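Local coordinates for outer membrane usher protein PapC (Escherichia coli, PDB 3L48) that supplies the C-terminal domain of the outer-membrane usher that exports and assembles pilus subunits across the bacterial outer membrane, at residues K8-L14 / L44-V50; V50-L56 / Q67-E72. One frame throughout, in Å; residues are numbered along the deposited sequence.

Both contacts belong to one small beta sandwich, and each lies partly buried. Contact 1 pairs the first strand with 44-47 in a three-stranded sheet; contact 2 joins the ends of the hairpin 55-59/64-69, which belongs to the other sheet. Val50 takes part in both, on the connection between strands 44-47 and 55-59. The aliphatic faces of the two contacts are buried against each other between the sheets: Leu47 CD1 lies 3.6 Å from Leu56 CD1, and Leu10 CD1 lies 3.9 Å from Val70 CG1. The outer faces, with Trp46 and Asn69 exposed, differ in chemistry. Contact 1 sets aromatic rings beside an arginine, whereas contact 2 carries Thr55 and Asn69. Contact 2 also ends at the 51-54 turn, which holds buried Glu54 and is met by exposed Glu72.

Contact 1. Residues K8-L14 / L44-V50; sequences KRLFAIL and LAWLSGV
Phe11 and Trp46 face each other as a non-hydrogen-bonded antiparallel pair, and the edge of the Phe11 ring is turned to the face of Trp46. From Phe11 CB the chain turns with CG anti to the carbonyl carbon (chi1 -53°), which carries the ring across to the neighbouring strand. CG lies 4.1 Å from Trp46 NE1; CD1 comes closer to the same nitrogen, 3.3 Å from Trp46 NE1; CE1 stands over the centre of the indole, 3.4 Å above its plane. CZ ends over one face of the Arg9 guanidinium, offset toward its rim. The planes of the Phe11 ring and the Trp46 five-membered ring are inclined at 54°. An alanine at Phe11 is likely to strip the indole face of its aromatic partner and to leave the Arg9 guanidinium, held from elsewhere by a salt bridge to Asp77, without the ring tip against it. On the same face, Ile13 CD1 meets Leu44 CD1 at 3.6 Å. The other face is aliphatic and buried: Ala12 CB packs 3.9 Å from Leu47 CD1, and Leu14 CD1 reaches Ala45 CB. Backbone bonds fix the register, two each for the pairs Leu10-Leu47 and Ala12-Ala45; the N-H...O angle from Leu47 N to Leu10 O is 174°. Beyond the strand, Val50 N bonds to Lys8 O at 2.8 Å. With strand 78-84 parallel on the other side of 10-16, this forms a mixed sheet of the Ig-like beta sandwich.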
ATOM      1  N   LYS A   8      -3.688  11.632   5.528  1.00 47.81           N
ATOM      2  CA  LYS A   8      -3.977  10.285   6.006  1.00 41.11           C
ATOM      3  C   LYS A   8      -4.726   9.352   5.050  1.00 30.90           C
ATOM      4  O   LYS A   8      -4.452   8.158   5.040  1.00 27.61           O
ATOM      5  CB  LYS A   8      -4.648  10.340   7.379  1.00 47.54           C
ATOM      6  CG  LYS A   8      -3.669  10.622   8.497  1.00 50.83           C
ATOM      7  CD  LYS A   8      -4.360  11.234   9.688  1.00 54.33           C
ATOM      8  CE  LYS A   8      -3.344  11.815  10.654  1.00 56.87           C
ATOM      9  NZ  LYS A   8      -3.975  12.770  11.610  1.00 56.60           N
ATOM     10  N   ARG A   9      -5.660   9.861   4.252  1.00 25.67           N
ATOM     11  CA  ARG A   9      -6.256   8.998   3.230  1.00 21.52           C
ATOM     12  C   ARG A   9      -5.537   9.102   1.893  1.00 21.98           C
ATOM     13  O   ARG A   9      -5.440  10.183   1.307  1.00 22.07           O
ATOM     14  CB  ARG A   9      -7.750   9.242   3.012  1.00 24.55           C
ATOM     15  CG  ARG A   9      -8.257   8.423   1.822  1.00 28.70           C
ATOM     16  CD  ARG A   9      -9.759   8.406   1.677  1.00 29.89           C
ATOM     17  NE  ARG A   9     -10.267   9.603   1.024  1.00 24.08           N
ATOM     18  CZ  ARG A   9     -11.506   9.728   0.568  1.00 23.92           C
ATOM     19  NH1 ARG A   9     -12.356   8.717   0.683  1.00 27.23           N
ATOM     20  NH2 ARG A   9     -11.894  10.857  -0.005  1.00 20.94           N
ATOM     21  N   LEU A  10      -5.051   7.965   1.406  1.00 18.01           N
ATOM     22  CA  LEU A  10      -4.303   7.938   0.156  1.00 19.49           C
ATOM     23  C   LEU A  10      -4.969   7.064  -0.894  1.00 15.74           C
ATOM     24  O   LEU A  10      -5.506   6.005  -0.584  1.00 17.25           O
ATOM     25  CB  LEU A  10      -2.878   7.441   0.400  1.00 22.35           C
ATOM     26  CG  LEU A  10      -2.057   8.262   1.391  1.00 23.16           C
ATOM     27  CD1 LEU A  10      -0.611   7.795   1.377  1.00 24.34           C
ATOM     28  CD2 LEU A  10      -2.158   9.743   1.054  1.00 21.54           C
ATOM     29  N   PHE A  11      -4.938   7.526  -2.138  1.00 14.76           N
ATOM     30  CA  PHE A  11      -5.353   6.711  -3.269  1.00 11.75           C
ATOM     31  C   PHE A  11      -4.094   6.097  -3.868  1.00 18.38           C
ATOM     32  O   PHE A  11      -3.402   6.730  -4.666  1.00 18.32           O
ATOM     33  CB  PHE A  11      -6.080   7.560  -4.312  1.00 14.33           C
ATOM     34  CG  PHE A  11      -7.227   8.361  -3.755  1.00 15.99           C
ATOM     35  CD1 PHE A  11      -8.261   7.739  -3.072  1.00 16.02           C
ATOM     36  CD2 PHE A  11      -7.277   9.735  -3.924  1.00 18.43           C
ATOM     37  CE1 PHE A  11      -9.324   8.476  -2.560  1.00 16.84           C
ATOM     38  CE2 PHE A  11      -8.337  10.478  -3.418  1.00 19.31           C
ATOM     39  CZ  PHE A  11      -9.363   9.846  -2.734  1.00 18.80           C
ATOM     40  N   ALA A  12      -3.792   4.868  -3.467  1.00 16.40           N
ATOM     41  CA  ALA A  12      -2.514   4.254  -3.815  1.00 17.65           C
ATOM     42  C   ALA A  12      -2.581   3.399  -5.074  1.00 20.50           C
ATOM     43  O   ALA A  12      -3.411   2.495  -5.188  1.00 20.91           O
ATOM     44  CB  ALA A  12      -1.980   3.434  -2.645  1.00 16.50           C
ATOM     45  N   ILE A  13      -1.702   3.702  -6.023  1.00 16.78           N
ATOM     46  CA  ILE A  13      -1.529   2.862  -7.196  1.00 14.56           C
ATOM     47  C   ILE A  13      -0.345   1.939  -6.930  1.00 15.73           C
ATOM     48  O   ILE A  13       0.810   2.366  -6.960  1.00 18.84           O
ATOM     49  CB  ILE A  13      -1.276   3.696  -8.466  1.00 18.37           C
ATOM     50  CG1 ILE A  13      -2.352   4.775  -8.623  1.00 21.26           C
ATOM     51  CG2 ILE A  13      -1.231   2.797  -9.702  1.00 16.65           C
ATOM     52  CD1 ILE A  13      -3.764   4.228  -8.674  1.00 20.54           C
ATOM     53  N   LEU A  14      -0.641   0.677  -6.650  1.00 13.12           N
ATOM     54  CA  LEU A  14       0.383  -0.284  -6.260  1.00 14.10           C
ATOM     55  C   LEU A  14       0.908  -1.099  -7.440  1.00 14.94           C
ATOM     56  O   LEU A  14       0.134  -1.688  -8.197  1.00 17.83           O
ATOM     57  CB  LEU A  14      -0.171  -1.243  -5.208  1.00 15.57           C
ATOM     58  CG  LEU A  14      -0.727  -0.662  -3.908  1.00 21.98           C
ATOM     59  CD1 LEU A  14      -1.476  -1.738  -3.138  1.00 21.46           C
ATOM     60  CD2 LEU A  14       0.391  -0.088  -3.065  1.00 26.94           C
ATOM     61  N   LEU A  44      -5.138  -0.928  -7.417  1.00 15.85           N
ATOM     62  CA  LEU A  44      -5.558   0.272  -6.698  1.00 17.60           C
ATOM     63  C   LEU A  44      -5.975  -0.057  -5.263  1.00 17.78           C
ATOM     64  O   LEU A  44      -6.726  -1.006  -5.029  1.00 16.83           O
ATOM     65  CB  LEU A  44      -6.704   0.963  -7.448  1.00 21.44           C
ATOM     66  CG  LEU A  44      -7.438   2.123  -6.767  1.00 25.47           C
ATOM     67  CD1 LEU A  44      -6.493   3.271  -6.448  1.00 22.93           C
ATOM     68  CD2 LEU A  44      -8.592   2.606  -7.637  1.00 24.34           C
ATOM     69  N   ALA A  45      -5.484   0.727  -4.306  1.00 15.73           N
ATOM     70  CA  ALA A  45      -5.871   0.559  -2.905  1.00 19.44           C
ATOM     71  C   ALA A  45      -6.094   1.892  -2.193  1.00 17.02           C
ATOM     72  O   ALA A  45      -5.161   2.675  -2.022  1.00 17.52           O
ATOM     73  CB  ALA A  45      -4.832  -0.266  -2.153  1.00 18.29           C
ATOM     74  N   TRP A  46      -7.330   2.139  -1.772  1.00 14.88           N
ATOM     75  CA  TRP A  46      -7.632   3.302  -0.947  1.00 14.08           C
ATOM     76  C   TRP A  46      -7.235   3.019   0.494  1.00 14.74           C
ATOM     77  O   TRP A  46      -7.753   2.092   1.120  1.00 17.02           O
ATOM     78  CB  TRP A  46      -9.121   3.640  -1.020  1.00 11.59           C
ATOM     79  CG  TRP A  46      -9.518   4.308  -2.293  1.00 15.68           C
ATOM     80  CD1 TRP A  46      -8.847   4.273  -3.485  1.00 15.05           C
ATOM     81  CD2 TRP A  46     -10.686   5.109  -2.510  1.00 15.26           C
ATOM     82  NE1 TRP A  46      -9.525   5.008  -4.427  1.00 15.60           N
ATOM     83  CE2 TRP A  46     -10.653   5.528  -3.858  1.00 15.45           C
ATOM     84  CE3 TRP A  46     -11.750   5.509  -1.698  1.00 19.93           C
ATOM     85  CZ2 TRP A  46     -11.652   6.331  -4.406  1.00 17.35           C
ATOM     86  CZ3 TRP A  46     -12.737   6.306  -2.247  1.00 18.72           C
ATOM     87  CH2 TRP A  46     -12.682   6.708  -3.587  1.00 19.78           C
ATOM     88  N   LEU A  47      -6.312   3.816   1.018  1.00 16.71           N
ATOM     89  CA  LEU A  47      -5.795   3.595   2.362  1.00 19.28           C
ATOM     90  C   LEU A  47      -6.264   4.668   3.346  1.00 22.04           C
ATOM     91  O   LEU A  47      -6.163   5.865   3.074  1.00 19.19           O
ATOM     92  CB  LEU A  47      -4.269   3.534   2.334  1.00 18.89           C
ATOM     93  CG  LEU A  47      -3.663   2.576   1.305  1.00 20.14           C
ATOM     94  CD1 LEU A  47      -2.157   2.756   1.229  1.00 18.61           C
ATOM     95  CD2 LEU A  47      -4.015   1.135   1.632  1.00 20.97           C
ATOM     96  N   SER A  48      -6.779   4.226   4.489  1.00 23.07           N
ATOM     97  CA  SER A  48      -7.231   5.134   5.538  1.00 26.15           C
ATOM     98  C   SER A  48      -6.199   5.226   6.657  1.00 25.30           C
ATOM     99  O   SER A  48      -5.569   4.230   7.017  1.00 25.39           O
ATOM    100  CB  SER A  48      -8.564   4.657   6.125  1.00 28.24           C
ATOM    101  OG  SER A  48      -9.570   4.564   5.133  1.00 29.65           O
ATOM    102  N   GLY A  49      -6.036   6.428   7.202  1.00 23.78           N
ATOM    103  CA  GLY A  49      -5.205   6.641   8.375  1.00 23.18           C
ATOM    104  C   GLY A  49      -3.737   6.329   8.170  1.00 24.17           C
ATOM    105  O   GLY A  49      -3.072   5.826   9.074  1.00 23.25           O
ATOM    106  N   VAL A  50      -3.230   6.633   6.980  1.00 20.62           N
ATOM    107  CA  VAL A  50      -1.824   6.414   6.667  1.00 23.64           C
ATOM    108  C   VAL A  50      -0.954   7.505   7.279  1.00 25.86           C
ATOM    109  O   VAL A  50      -1.323   8.679   7.282  1.00 27.14           O
ATOM    110  CB  VAL A  50      -1.577   6.395   5.145  1.00 24.06           C
ATOM    111  CG1 VAL A  50      -0.127   6.028   4.842  1.00 21.18           C
ATOM    112  CG2 VAL A  50      -2.531   5.430   4.465  1.00 18.78           C
TER

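Contact 2. Residues V50-L56 / Q67-E72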
ATOM      1  N   VAL A  50      -3.230   6.633   6.980  1.00 20.62           N
ATOM      2  CA  VAL A  50      -1.824   6.414   6.667  1.00 23.64           C
ATOM      3  C   VAL A  50      -0.954   7.505   7.279  1.00 25.86           C
ATOM      4  O   VAL A  50      -1.323   8.679   7.282  1.00 27.14           O
ATOM      5  CB  VAL A  50      -1.577   6.395   5.145  1.00 24.06           C
ATOM      6  CG1 VAL A  50      -0.127   6.028   4.842  1.00 21.18           C
ATOM      7  CG2 VAL A  50      -2.531   5.430   4.465  1.00 18.78           C
ATOM      8  N   THR A  51       0.206   7.111   7.793  1.00 26.70           N
ATOM      9  CA  THR A  51       1.169   8.066   8.324  1.00 28.05           C
ATOM     10  C   THR A  51       2.264   8.312   7.299  1.00 27.26           C
ATOM     11  O   THR A  51       2.928   7.375   6.861  1.00 31.36           O
ATOM     12  CB  THR A  51       1.817   7.554   9.621  1.00 32.44           C
ATOM     13  OG1 THR A  51       0.796   7.164  10.549  1.00 31.97           O
ATOM     14  CG2 THR A  51       2.684   8.637  10.246  1.00 31.31           C
ATOM     15  N   PRO A  52       2.450   9.579   6.901  1.00 27.79           N
ATOM     16  CA  PRO A  52       3.512   9.902   5.943  1.00 28.56           C
ATOM     17  C   PRO A  52       4.872   9.421   6.443  1.00 30.16           C
ATOM     18  O   PRO A  52       5.244   9.709   7.579  1.00 33.44           O
ATOM     19  CB  PRO A  52       3.480  11.433   5.893  1.00 29.60           C
ATOM     20  CG  PRO A  52       2.075  11.793   6.275  1.00 26.09           C
ATOM     21  CD  PRO A  52       1.667  10.765   7.292  1.00 26.49           C
ATOM     22  N   GLY A  53       5.595   8.686   5.606  1.00 30.46           N
ATOM     23  CA  GLY A  53       6.925   8.227   5.958  1.00 32.03           C
ATOM     24  C   GLY A  53       6.996   6.798   6.469  1.00 31.25           C
ATOM     25  O   GLY A  53       8.084   6.232   6.581  1.00 33.34           O
ATOM     26  N   GLU A  54       5.846   6.207   6.780  1.00 29.02           N
ATOM     27  CA  GLU A  54       5.832   4.856   7.332  1.00 29.35           C
ATOM     28  C   GLU A  54       6.012   3.791   6.256  1.00 29.52           C
ATOM     29  O   GLU A  54       5.905   4.068   5.061  1.00 27.00           O
ATOM     30  CB  GLU A  54       4.544   4.596   8.118  1.00 30.40           C
ATOM     31  CG  GLU A  54       3.320   4.350   7.257  1.00 33.23           C
ATOM     32  CD  GLU A  54       2.126   3.882   8.068  1.00 38.62           C
ATOM     33  OE1 GLU A  54       2.317   3.059   8.989  1.00 40.94           O
ATOM     34  OE2 GLU A  54       0.994   4.328   7.782  1.00 38.05           O
ATOM     35  N   THR A  55       6.296   2.570   6.694  1.00 32.90           N
ATOM     36  CA  THR A  55       6.429   1.435   5.791  1.00 31.51           C
ATOM     37  C   THR A  55       5.199   0.543   5.889  1.00 32.34           C
ATOM     38  O   THR A  55       4.860   0.052   6.966  1.00 33.33           O
ATOM     39  CB  THR A  55       7.679   0.592   6.114  1.00 31.24           C
ATOM     40  OG1 THR A  55       8.853   1.398   5.961  1.00 34.46           O
ATOM     41  CG2 THR A  55       7.770  -0.612   5.179  1.00 23.48           C
ATOM     42  N   LEU A  56       4.527   0.340   4.763  1.00 29.65           N
ATOM     43  CA  LEU A  56       3.358  -0.523   4.735  1.00 28.55           C
ATOM     44  C   LEU A  56       3.734  -1.870   4.141  1.00 29.57           C
ATOM     45  O   LEU A  56       4.626  -1.960   3.298  1.00 30.20           O
ATOM     46  CB  LEU A  56       2.236   0.110   3.912  1.00 28.72           C
ATOM     47  CG  LEU A  56       1.785   1.521   4.302  1.00 30.87           C
ATOM     48  CD1 LEU A  56       0.569   1.933   3.483  1.00 28.62           C
ATOM     49  CD2 LEU A  56       1.480   1.608   5.789  1.00 30.02           C
ATOM     50  N   GLN A  67       6.690  -4.662   0.429  1.00 27.01           N
ATOM     51  CA  GLN A  67       6.521  -3.482   1.259  1.00 26.71           C
ATOM     52  C   GLN A  67       6.689  -2.203   0.454  1.00 27.14           C
ATOM     53  O   GLN A  67       7.398  -2.181  -0.552  1.00 22.62           O
ATOM     54  CB  GLN A  67       7.497  -3.510   2.438  1.00 29.42           C
ATOM     55  CG  GLN A  67       7.186  -4.607   3.441  1.00 33.39           C
ATOM     56  CD  GLN A  67       8.071  -4.564   4.668  1.00 36.77           C
ATOM     57  OE1 GLN A  67       7.623  -4.865   5.777  1.00 39.60           O
ATOM     58  NE2 GLN A  67       9.330  -4.183   4.482  1.00 32.48           N
ATOM     59  N   VAL A  68       6.019  -1.145   0.905  1.00 25.29           N
ATOM     60  CA  VAL A  68       6.097   0.157   0.263  1.00 25.49           C
ATOM     61  C   VAL A  68       6.505   1.207   1.286  1.00 26.37           C
ATOM     62  O   VAL A  68       6.216   1.076   2.472  1.00 29.52           O
ATOM     63  CB  VAL A  68       4.741   0.572  -0.355  1.00 24.93           C
ATOM     64  CG1 VAL A  68       4.244  -0.490  -1.328  1.00 22.84           C
ATOM     65  CG2 VAL A  68       3.722   0.810   0.737  1.00 24.25           C
ATOM     66  N   ASN A  69       7.192   2.241   0.818  1.00 28.38           N
ATOM     67  CA  ASN A  69       7.550   3.367   1.665  1.00 29.89           C
ATOM     68  C   ASN A  69       6.685   4.573   1.327  1.00 26.23           C
ATOM     69  O   ASN A  69       6.810   5.156   0.250  1.00 24.67           O
ATOM     70  CB  ASN A  69       9.032   3.713   1.502  1.00 34.97           C
ATOM     71  CG  ASN A  69       9.942   2.547   1.827  1.00 43.55           C
ATOM     72  OD1 ASN A  69      10.844   2.215   1.058  1.00 47.49           O
ATOM     73  ND2 ASN A  69       9.708   1.913   2.970  1.00 47.16           N
ATOM     74  N   VAL A  70       5.794   4.933   2.242  1.00 26.22           N
ATOM     75  CA  VAL A  70       4.935   6.089   2.030  1.00 25.10           C
ATOM     76  C   VAL A  70       5.772   7.357   2.107  1.00 28.49           C
ATOM     77  O   VAL A  70       6.392   7.629   3.133  1.00 31.42           O
ATOM     78  CB  VAL A  70       3.814   6.160   3.076  1.00 23.48           C
ATOM     79  CG1 VAL A  70       2.939   7.382   2.832  1.00 20.12           C
ATOM     80  CG2 VAL A  70       2.980   4.887   3.042  1.00 23.24           C
ATOM     81  N   PRO A  71       5.802   8.134   1.014  1.00 27.50           N
ATOM     82  CA  PRO A  71       6.583   9.375   0.987  1.00 28.28           C
ATOM     83  C   PRO A  71       6.257  10.275   2.180  1.00 31.74           C
ATOM     84  O   PRO A  71       5.113  10.313   2.639  1.00 30.63           O
ATOM     85  CB  PRO A  71       6.139  10.037  -0.320  1.00 27.26           C
ATOM     86  CG  PRO A  71       5.720   8.898  -1.188  1.00 26.87           C
ATOM     87  CD  PRO A  71       5.095   7.898  -0.256  1.00 28.63           C
ATOM     88  N   GLU A  72       7.264  10.982   2.679  1.00 34.73           N
ATOM     89  CA  GLU A  72       7.088  11.876   3.814  1.00 39.62           C
ATOM     90  C   GLU A  72       6.159  13.023   3.429  1.00 37.26           C
ATOM     91  O   GLU A  72       5.574  13.682   4.290  1.00 37.20           O
ATOM     92  CB  GLU A  72       8.442  12.437   4.251  1.00 50.08           C
ATOM     93  CG  GLU A  72       8.582  12.646   5.748  1.00 60.83           C
ATOM     94  CD  GLU A  72       8.881  11.354   6.484  1.00 69.35           C
ATOM     95  OE1 GLU A  72       8.029  10.915   7.285  1.00 74.37           O
ATOM     96  OE2 GLU A  72       9.969  10.778   6.263  1.00 70.89           O
TER
HETATM   97  O   HOH W   1      10.295   7.729   5.720  1.00 41.31           O
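Val70 turns its side chain toward 50-56 and crosses two partners at a slant: its CG2 lies 3.8 Å from Val50 CG1 and equally near Leu56 CG. With its CG1 anti to the backbone N (chi1 180°), Val70 presents both methyls to Val50. Leu56 also crosses Val68, whose CG2 meets Leu56 CB at 3.6 Å. These side chains line the inner face, where Leu36 packs on Val50 and Leu56, and Leu82 on Val68. On the other face Thr55 and Asn69 run side by side, pointing the same way, with Thr55 OG1 and Asn69 ND2 3.2 Å apart. The pairing is that of an antiparallel beta hairpin, 55-59 with 64-69, at an edge of the four-stranded sheet of the Ig-like fold. Leu56 and Val68 form a hydrogen-bonded pair of it, each N donating to the other's O, and one step beyond, Val70 N donates to Glu54 O nearly along the C=O axis. The chain enters the hairpin through a type II turn from Thr51 to Glu54. The carboxylate of Glu54 reaches back to the start of this turn, OE2 accepting Thr51 N at 2.9 Å from above the carboxylate plane, which gives the carboxylate of this buried residue a backbone donor. Gly53 N makes weak bonds to Val70 O and Pro71 O. Glu72 bends at chi2 (79°) to lay OE1 3.2 Å from Gly53 CA, just where a beta carbon would clash, while one water bridges Glu72 OE2 and Gly53 O.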